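Local coordinates for protein carbohydrate deacetylase Agd3 (Neosartorya fumigata, PDB 6NWZ) that probably removes N-acetyl groups from the exopolysaccharide galactosaminogalactan and is required for Aspergillus fumigatus biofilm formation, at residues G140-L145 with S165-W170; S146-S151 with I185-P190; F214-A219 with N227-A232. All coordinates share one frame; numbering follows the deposited sequence.

Contact 1: residues G140-L145 with S165-W170; sequences GVEQLL and STEGLW
Glu142 and Ser165 meet side chain to side chain, and their pairing illustrates how one carboxylate can serve two donors of a turning chain. Among the polar contacts, Ser165 OG donates to Glu142 OE1 at 2.7 Å, while the other oxygen, OE2, takes the backbone N of Thr166 at 3.2 Å. Both oxygens use their syn lone pairs, so the carboxylate is gripped in its fork between hydroxyl and amide. The bend of the glutamate at chi2 (72°) folds its end back toward residues 165 and 166. Ser165 OG accepts as well as donates: the N of Glu167 reaches it to close an ST turn. Thr166 OG1 gives a second link, to Gln143 O, and a weak bond from Thr166 N goes to the same carbonyl.

Glu167 brings a second negative charge, running out extended alongside Gly140 with OE2 3.4 Å from Gly140 CA. Glu167 OE1 stands 3.8 Å from Glu142 OE1, and two carboxylates so close would be expected to raise each other's proton affinity somewhat.

The apolar share is small. Thr166 CG2 touches Leu145 CB at 3.5 Å, the two side chains crossing at about a right angle.

Beyond Thr166 the chain reverses in a type II beta turn to Leu169, with Gly168 at a positive phi, and Gln143 OE1 is held by His171. The contact lies in the CBM87 region, where strand 144-147 enters between strands 164-165 and 182-188. Leu145 reaches Leu229 of helix 224-237 and Ala186 of strand 182-188.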
# COMPACT_ATOMS: atom_id res chain seq x y z
N GLY A 140 -22.74 11.94 -9.73
CA GLY A 140 -22.50 13.16 -9.00
C GLY A 140 -23.39 13.40 -7.80
O GLY A 140 -23.27 14.46 -7.17
N VAL A 141 -24.27 12.47 -7.47
CA VAL A 141 -25.15 12.58 -6.31
C VAL A 141 -24.52 11.80 -5.17
O VAL A 141 -24.34 10.58 -5.26
CB VAL A 141 -26.57 12.08 -6.62
CG1 VAL A 141 -27.50 12.34 -5.44
CG2 VAL A 141 -27.11 12.73 -7.89
N GLU A 142 -24.17 12.51 -4.10
CA GLU A 142 -23.48 11.92 -2.96
C GLU A 142 -24.48 11.42 -1.93
O GLU A 142 -25.54 12.03 -1.72
CB GLU A 142 -22.54 12.95 -2.33
CG GLU A 142 -21.88 12.50 -1.04
CD GLU A 142 -20.83 11.45 -1.26
OE1 GLU A 142 -19.74 11.80 -1.76
OE2 GLU A 142 -21.09 10.26 -0.95
N GLN A 143 -24.15 10.30 -1.29
CA GLN A 143 -24.85 9.84 -0.09
C GLN A 143 -23.81 9.30 0.86
O GLN A 143 -23.13 8.32 0.54
CB GLN A 143 -25.91 8.78 -0.41
CG GLN A 143 -26.75 8.39 0.79
CD GLN A 143 -28.02 7.64 0.42
OE1 GLN A 143 -28.00 6.77 -0.45
NE2 GLN A 143 -29.12 7.98 1.07
N LEU A 144 -23.69 9.93 2.03
CA LEU A 144 -22.67 9.54 2.98
C LEU A 144 -23.03 8.23 3.66
O LEU A 144 -24.21 7.96 3.95
CB LEU A 144 -22.46 10.64 4.02
CG LEU A 144 -21.90 11.92 3.41
CD1 LEU A 144 -21.50 12.88 4.50
CD2 LEU A 144 -20.72 11.61 2.50
N LEU A 145 -22.02 7.41 3.91
CA LEU A 145 -22.16 6.10 4.52
C LEU A 145 -21.23 6.01 5.72
O LEU A 145 -20.12 6.54 5.69
CB LEU A 145 -21.85 4.99 3.51
CG LEU A 145 -21.46 3.59 4.00
CD1 LEU A 145 -22.63 2.92 4.67
CD2 LEU A 145 -20.99 2.74 2.84
N SER A 165 -17.78 8.08 1.28
CA SER A 165 -18.57 8.41 0.10
C SER A 165 -19.06 7.16 -0.61
O SER A 165 -18.33 6.18 -0.74
CB SER A 165 -17.74 9.26 -0.87
OG SER A 165 -18.45 9.46 -2.08
N THR A 166 -20.31 7.21 -1.08
CA THR A 166 -20.88 6.15 -1.90
C THR A 166 -20.99 6.54 -3.36
O THR A 166 -21.52 5.76 -4.16
CB THR A 166 -22.26 5.75 -1.38
OG1 THR A 166 -23.15 6.87 -1.45
CG2 THR A 166 -22.17 5.24 0.04
N GLU A 167 -20.52 7.73 -3.73
CA GLU A 167 -20.68 8.21 -5.09
C GLU A 167 -20.03 7.24 -6.07
O GLU A 167 -18.87 6.88 -5.93
CB GLU A 167 -20.08 9.61 -5.22
CG GLU A 167 -20.30 10.28 -6.57
CD GLU A 167 -19.96 11.76 -6.53
OE1 GLU A 167 -20.11 12.38 -5.45
OE2 GLU A 167 -19.54 12.31 -7.57
N GLY A 168 -20.82 6.80 -7.06
CA GLY A 168 -20.36 5.84 -8.02
C GLY A 168 -20.67 4.40 -7.68
O GLY A 168 -20.58 3.53 -8.55
N LEU A 169 -21.04 4.11 -6.43
CA LEU A 169 -21.41 2.77 -6.01
C LEU A 169 -22.93 2.71 -5.90
O LEU A 169 -23.53 3.41 -5.08
CB LEU A 169 -20.76 2.42 -4.67
CG LEU A 169 -19.24 2.47 -4.58
CD1 LEU A 169 -18.76 2.19 -3.16
CD2 LEU A 169 -18.62 1.49 -5.56
N TRP A 170 -23.55 1.88 -6.74
CA TRP A 170 -24.99 1.72 -6.67
C TRP A 170 -25.37 0.99 -5.39
O TRP A 170 -24.79 -0.06 -5.08
CB TRP A 170 -25.50 0.96 -7.90
CG TRP A 170 -26.97 1.09 -8.12
CD1 TRP A 170 -27.92 0.13 -7.89
CD2 TRP A 170 -27.67 2.24 -8.61
NE1 TRP A 170 -29.16 0.62 -8.22
CE2 TRP A 170 -29.04 1.91 -8.66
CE3 TRP A 170 -27.27 3.51 -9.02
CZ2 TRP A 170 -30.01 2.81 -9.09
CZ3 TRP A 170 -28.24 4.41 -9.44
CH2 TRP A 170 -29.59 4.05 -9.48

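Contact 2: residues S146-S151 with I185-P190; sequences SFTDTS and IAQFAP
Ser146 and Phe147 pair with Gln187 and Ala186 in an antiparallel beta ladder, where strand 144-147 ends beside strand 182-188 in the CBM87 region. Ser146 and Gln187 form a hydrogen-bonded pair: Ser146 N donates to Gln187 O at 3.2 Å, and Gln187 N returns a bond of 2.9 Å to Ser146 O. Phe147 and Ala186 make the following non-hydrogen-bonded pair, with their CA atoms 4.1 Å apart.

Past Phe147 the chain leaves the sheet. Thr148 N still donates to Ile185 O at 2.8 Å, but it arrives from above the carbonyl plane, 44° out of it, and Asp149 N adds a weak bond to the same oxygen. Two successive amides on Ile185 O resemble a classic beta bulge at the end of the strand. An Asx turn follows, in which Asp149 OD1 accepts from both the N and the OG of Ser151, while OD2 forms a salt bridge with Lys183 of strand 182-188.

The two faces of the ladder differ. Phe147 and Ala186 point to the one covered by helix 224-237. There Phe147 CD1 approaches Ala186 CB at 4.1 Å, and Ile185 O sits at the ring edge, in plane. Ser146 and Gln187 point to the other face, where Gln187 CB meets Thr148 CG2 at 3.5 Å. With Thr148 OG1 between the backbone N and the carbonyl carbon (chi1 57°), the methyl CG2 is left anti to that carbon, and it meets the Gln187 chain at about a right angle. Gln187 runs outward extended, and its NE2 is bonded to Glu184.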
# COMPACT_ATOMS: atom_id res chain seq x y z
N SER A 146 -21.68 5.33 6.78
CA SER A 146 -20.85 5.20 7.97
C SER A 146 -21.27 3.96 8.74
O SER A 146 -22.44 3.58 8.75
CB SER A 146 -20.97 6.43 8.87
OG SER A 146 -22.24 6.43 9.50
N PHE A 147 -20.29 3.34 9.41
CA PHE A 147 -20.58 2.26 10.34
C PHE A 147 -21.20 2.82 11.61
O PHE A 147 -20.67 3.77 12.20
CB PHE A 147 -19.31 1.48 10.67
CG PHE A 147 -18.87 0.55 9.58
CD1 PHE A 147 -19.61 -0.58 9.27
CD2 PHE A 147 -17.72 0.81 8.87
CE1 PHE A 147 -19.21 -1.43 8.27
CE2 PHE A 147 -17.31 -0.04 7.86
CZ PHE A 147 -18.06 -1.16 7.56
N THR A 148 -22.32 2.24 12.03
CA THR A 148 -22.97 2.65 13.26
C THR A 148 -22.74 1.68 14.41
O THR A 148 -23.03 2.02 15.56
CB THR A 148 -24.48 2.82 13.03
OG1 THR A 148 -25.02 1.59 12.52
CG2 THR A 148 -24.72 3.93 12.03
N ASP A 149 -22.22 0.49 14.13
CA ASP A 149 -21.95 -0.50 15.17
C ASP A 149 -20.84 -1.40 14.67
O ASP A 149 -21.03 -2.15 13.70
CB ASP A 149 -23.22 -1.29 15.51
CG ASP A 149 -23.02 -2.25 16.68
OD1 ASP A 149 -21.93 -2.25 17.29
OD2 ASP A 149 -23.96 -3.01 16.98
N THR A 150 -19.68 -1.32 15.31
CA THR A 150 -18.53 -2.15 14.98
C THR A 150 -18.24 -3.20 16.04
O THR A 150 -17.16 -3.81 16.03
CB THR A 150 -17.29 -1.28 14.76
OG1 THR A 150 -16.99 -0.55 15.97
CG2 THR A 150 -17.53 -0.29 13.64
N SER A 151 -19.18 -3.44 16.96
CA SER A 151 -18.96 -4.35 18.07
C SER A 151 -18.88 -5.81 17.65
O SER A 151 -18.44 -6.64 18.44
CB SER A 151 -20.06 -4.18 19.11
OG SER A 151 -21.32 -4.54 18.57
N ILE A 185 -25.45 -2.50 11.02
CA ILE A 185 -24.07 -2.12 11.31
C ILE A 185 -23.61 -0.91 10.51
O ILE A 185 -22.61 -0.28 10.90
CB ILE A 185 -23.10 -3.30 11.08
CG1 ILE A 185 -23.01 -3.65 9.59
CG2 ILE A 185 -23.51 -4.52 11.88
CD1 ILE A 185 -21.90 -4.61 9.26
N ALA A 186 -24.29 -0.56 9.42
CA ALA A 186 -23.95 0.62 8.63
C ALA A 186 -25.23 1.33 8.22
O ALA A 186 -26.30 0.73 8.16
CB ALA A 186 -23.12 0.25 7.38
N GLN A 187 -25.09 2.61 7.90
CA GLN A 187 -26.26 3.46 7.72
C GLN A 187 -25.99 4.50 6.64
O GLN A 187 -24.91 5.11 6.62
CB GLN A 187 -26.63 4.13 9.05
CG GLN A 187 -27.84 5.03 9.01
CD GLN A 187 -28.24 5.50 10.39
OE1 GLN A 187 -28.05 6.66 10.75
NE2 GLN A 187 -28.80 4.59 11.18
N PHE A 188 -26.94 4.66 5.73
CA PHE A 188 -26.88 5.73 4.74
C PHE A 188 -27.39 7.02 5.34
O PHE A 188 -28.50 7.07 5.88
CB PHE A 188 -27.70 5.38 3.50
CG PHE A 188 -27.16 4.23 2.70
CD1 PHE A 188 -25.86 4.27 2.20
CD2 PHE A 188 -27.94 3.12 2.44
CE1 PHE A 188 -25.36 3.22 1.46
CE2 PHE A 188 -27.44 2.06 1.69
CZ PHE A 188 -26.15 2.11 1.21
N ALA A 189 -26.59 8.08 5.25
CA ALA A 189 -27.01 9.38 5.72
C ALA A 189 -28.05 9.98 4.78
O ALA A 189 -28.12 9.62 3.60
CB ALA A 189 -25.80 10.31 5.85
N PRO A 190 -28.87 10.90 5.28
CA PRO A 190 -29.77 11.63 4.38
C PRO A 190 -28.97 12.46 3.38
O PRO A 190 -27.80 12.79 3.58
CB PRO A 190 -30.58 12.53 5.33
CG PRO A 190 -30.50 11.83 6.65
CD PRO A 190 -29.15 11.19 6.69
O HOH W 1 -24.14 7.35 8.29

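Contact 3: residues F214-A219 with N227-A232; sequences FFIGFA and NYLQHA
Two phenylalanine rings, those of Phe214, at the end of strand 209-214, and Phe218, in the loop after it, meet helix residues Leu229, Gln230 and Ala232. On one face of the Phe214 ring lies CZ of Phe218, 4.1 Å above the plane and offset toward the rim. At the Phe214 edge, near its plane, stands Ala232 CB, 4.4 Å from Phe214 CZ. The Phe218 ring has Gln230 N at its edge, 4.1 Å from CE2, and receives Leu229 CB obliquely at 3.8 Å from CZ.

Leu229 has the most contacts, touching Phe214, Ile216 and Phe218. Its CG stands anti to the carbonyl carbon (chi1 -61°), and this carries the branch past the Phe218 rim so that Leu229 CD1 comes 4.3 Å from Ile216 CG2. No hydrogen bond joins the two segments; their grip is van der Waals contact among mostly buried side chains. Nearby, Phe218 also meets Phe119, and Leu229 also touches Leu145 and Phe147 of strand 144-147.

The example is a strand-to-helix connection whose Phe218 packs between strand end and helix. Here strand 209-214 leads through residues 215-223 into helix 224-237, which packs against the sheet of the CBM87 region, while its Asn227 and Tyr228 touch helix 520-536 of the deacetylase domain.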
# COMPACT_ATOMS: atom_id res chain seq x y z
N PHE A 214 -24.27 -6.63 2.62
CA PHE A 214 -24.01 -5.24 2.23
C PHE A 214 -24.94 -4.86 1.09
O PHE A 214 -24.87 -5.46 0.01
CB PHE A 214 -22.55 -5.05 1.83
CG PHE A 214 -21.59 -4.95 2.99
CD1 PHE A 214 -21.06 -6.09 3.57
CD2 PHE A 214 -21.21 -3.71 3.49
CE1 PHE A 214 -20.18 -6.00 4.63
CE2 PHE A 214 -20.33 -3.62 4.55
CZ PHE A 214 -19.81 -4.76 5.12
N PHE A 215 -25.79 -3.87 1.32
CA PHE A 215 -26.71 -3.36 0.30
C PHE A 215 -26.07 -2.30 -0.59
O PHE A 215 -26.70 -1.30 -0.94
CB PHE A 215 -27.96 -2.80 0.98
CG PHE A 215 -28.64 -3.78 1.90
CD1 PHE A 215 -28.85 -5.09 1.50
CD2 PHE A 215 -29.07 -3.39 3.16
CE1 PHE A 215 -29.47 -6.00 2.34
CE2 PHE A 215 -29.70 -4.29 4.00
CZ PHE A 215 -29.90 -5.60 3.60
N ILE A 216 -24.81 -2.51 -0.97
CA ILE A 216 -24.07 -1.57 -1.81
C ILE A 216 -23.08 -2.37 -2.64
O ILE A 216 -22.60 -3.42 -2.21
CB ILE A 216 -23.37 -0.48 -0.96
CG1 ILE A 216 -22.63 0.52 -1.86
CG2 ILE A 216 -22.42 -1.10 0.06
CD1 ILE A 216 -22.03 1.67 -1.10
N GLY A 217 -22.80 -1.89 -3.85
CA GLY A 217 -21.82 -2.54 -4.69
C GLY A 217 -20.40 -2.30 -4.21
O GLY A 217 -20.11 -1.32 -3.52
N PHE A 218 -19.51 -3.21 -4.59
CA PHE A 218 -18.09 -3.12 -4.27
C PHE A 218 -17.27 -2.97 -5.55
O PHE A 218 -17.61 -3.53 -6.59
CB PHE A 218 -17.62 -4.35 -3.49
CG PHE A 218 -17.83 -4.23 -2.01
CD1 PHE A 218 -19.10 -4.22 -1.46
CD2 PHE A 218 -16.74 -4.13 -1.16
CE1 PHE A 218 -19.28 -4.11 -0.10
CE2 PHE A 218 -16.91 -4.03 0.21
CZ PHE A 218 -18.18 -4.02 0.74
N ALA A 219 -16.18 -2.20 -5.46
CA ALA A 219 -15.30 -1.96 -6.60
C ALA A 219 -13.94 -1.56 -6.03
O ALA A 219 -13.56 -0.39 -6.01
CB ALA A 219 -15.86 -0.89 -7.53
N ASN A 227 -12.46 -0.29 -0.47
CA ASN A 227 -11.29 -0.74 0.27
C ASN A 227 -11.38 -0.43 1.76
O ASN A 227 -10.69 -1.08 2.55
CB ASN A 227 -10.02 -0.11 -0.31
CG ASN A 227 -9.60 -0.76 -1.61
OD1 ASN A 227 -8.81 -1.70 -1.62
ND2 ASN A 227 -10.13 -0.26 -2.72
N TYR A 228 -12.21 0.53 2.15
CA TYR A 228 -12.46 0.79 3.57
C TYR A 228 -13.44 -0.22 4.15
O TYR A 228 -13.22 -0.78 5.23
CB TYR A 228 -13.00 2.21 3.76
CG TYR A 228 -13.47 2.53 5.16
CD1 TYR A 228 -12.57 2.62 6.21
CD2 TYR A 228 -14.82 2.77 5.43
CE1 TYR A 228 -12.99 2.92 7.49
CE2 TYR A 228 -15.25 3.08 6.72
CZ TYR A 228 -14.33 3.15 7.74
OH TYR A 228 -14.72 3.46 9.03
N LEU A 229 -14.54 -0.47 3.43
CA LEU A 229 -15.58 -1.35 3.95
C LEU A 229 -15.10 -2.79 4.09
O LEU A 229 -15.54 -3.50 5.00
CB LEU A 229 -16.81 -1.30 3.04
CG LEU A 229 -17.50 0.06 2.87
CD1 LEU A 229 -18.68 -0.06 1.92
CD2 LEU A 229 -17.96 0.61 4.22
N GLN A 230 -14.19 -3.23 3.21
CA GLN A 230 -13.86 -4.65 3.15
C GLN A 230 -13.24 -5.15 4.44
O GLN A 230 -13.33 -6.34 4.75
CB GLN A 230 -12.93 -4.91 1.97
CG GLN A 230 -11.59 -4.22 2.08
CD GLN A 230 -10.71 -4.48 0.89
OE1 GLN A 230 -11.03 -5.30 0.03
NE2 GLN A 230 -9.58 -3.78 0.82
N HIS A 231 -12.64 -4.25 5.23
CA HIS A 231 -12.03 -4.67 6.49
C HIS A 231 -13.08 -5.07 7.52
O HIS A 231 -12.75 -5.79 8.47
CB HIS A 231 -11.15 -3.54 7.03
CG HIS A 231 -10.05 -3.16 6.09
ND1 HIS A 231 -8.94 -3.96 5.88
CD2 HIS A 231 -9.88 -2.07 5.31
CE1 HIS A 231 -8.14 -3.37 5.01
NE2 HIS A 231 -8.69 -2.22 4.64
N ALA A 232 -14.32 -4.64 7.35
CA ALA A 232 -15.38 -5.08 8.25
C ALA A 232 -15.74 -6.53 8.00
O ALA A 232 -15.74 -7.35 8.93
CB ALA A 232 -16.60 -4.17 8.11

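In the fold
All three contacts fall within the CBM87 range and cluster on one side of the chain's centre, their own centres 12 to 14 Å apart. Contacts 1 and 2 share strand 144-147, and their segments alternate along the chain, so this strand is tied first to the 165-170 loop and then to strand 182-188; Leu144 O to Ala189 N probably joins them directly. Contact 3 follows both in sequence and supplies helix 224-237. Leu145 from contact 1 and Phe147 from contact 2 both pack on its Leu229, while Trp170 O probably bonds to Gly217 N. Strand, loop and helix thus meet around Leu229, in a region whose family name suggests carbohydrate binding.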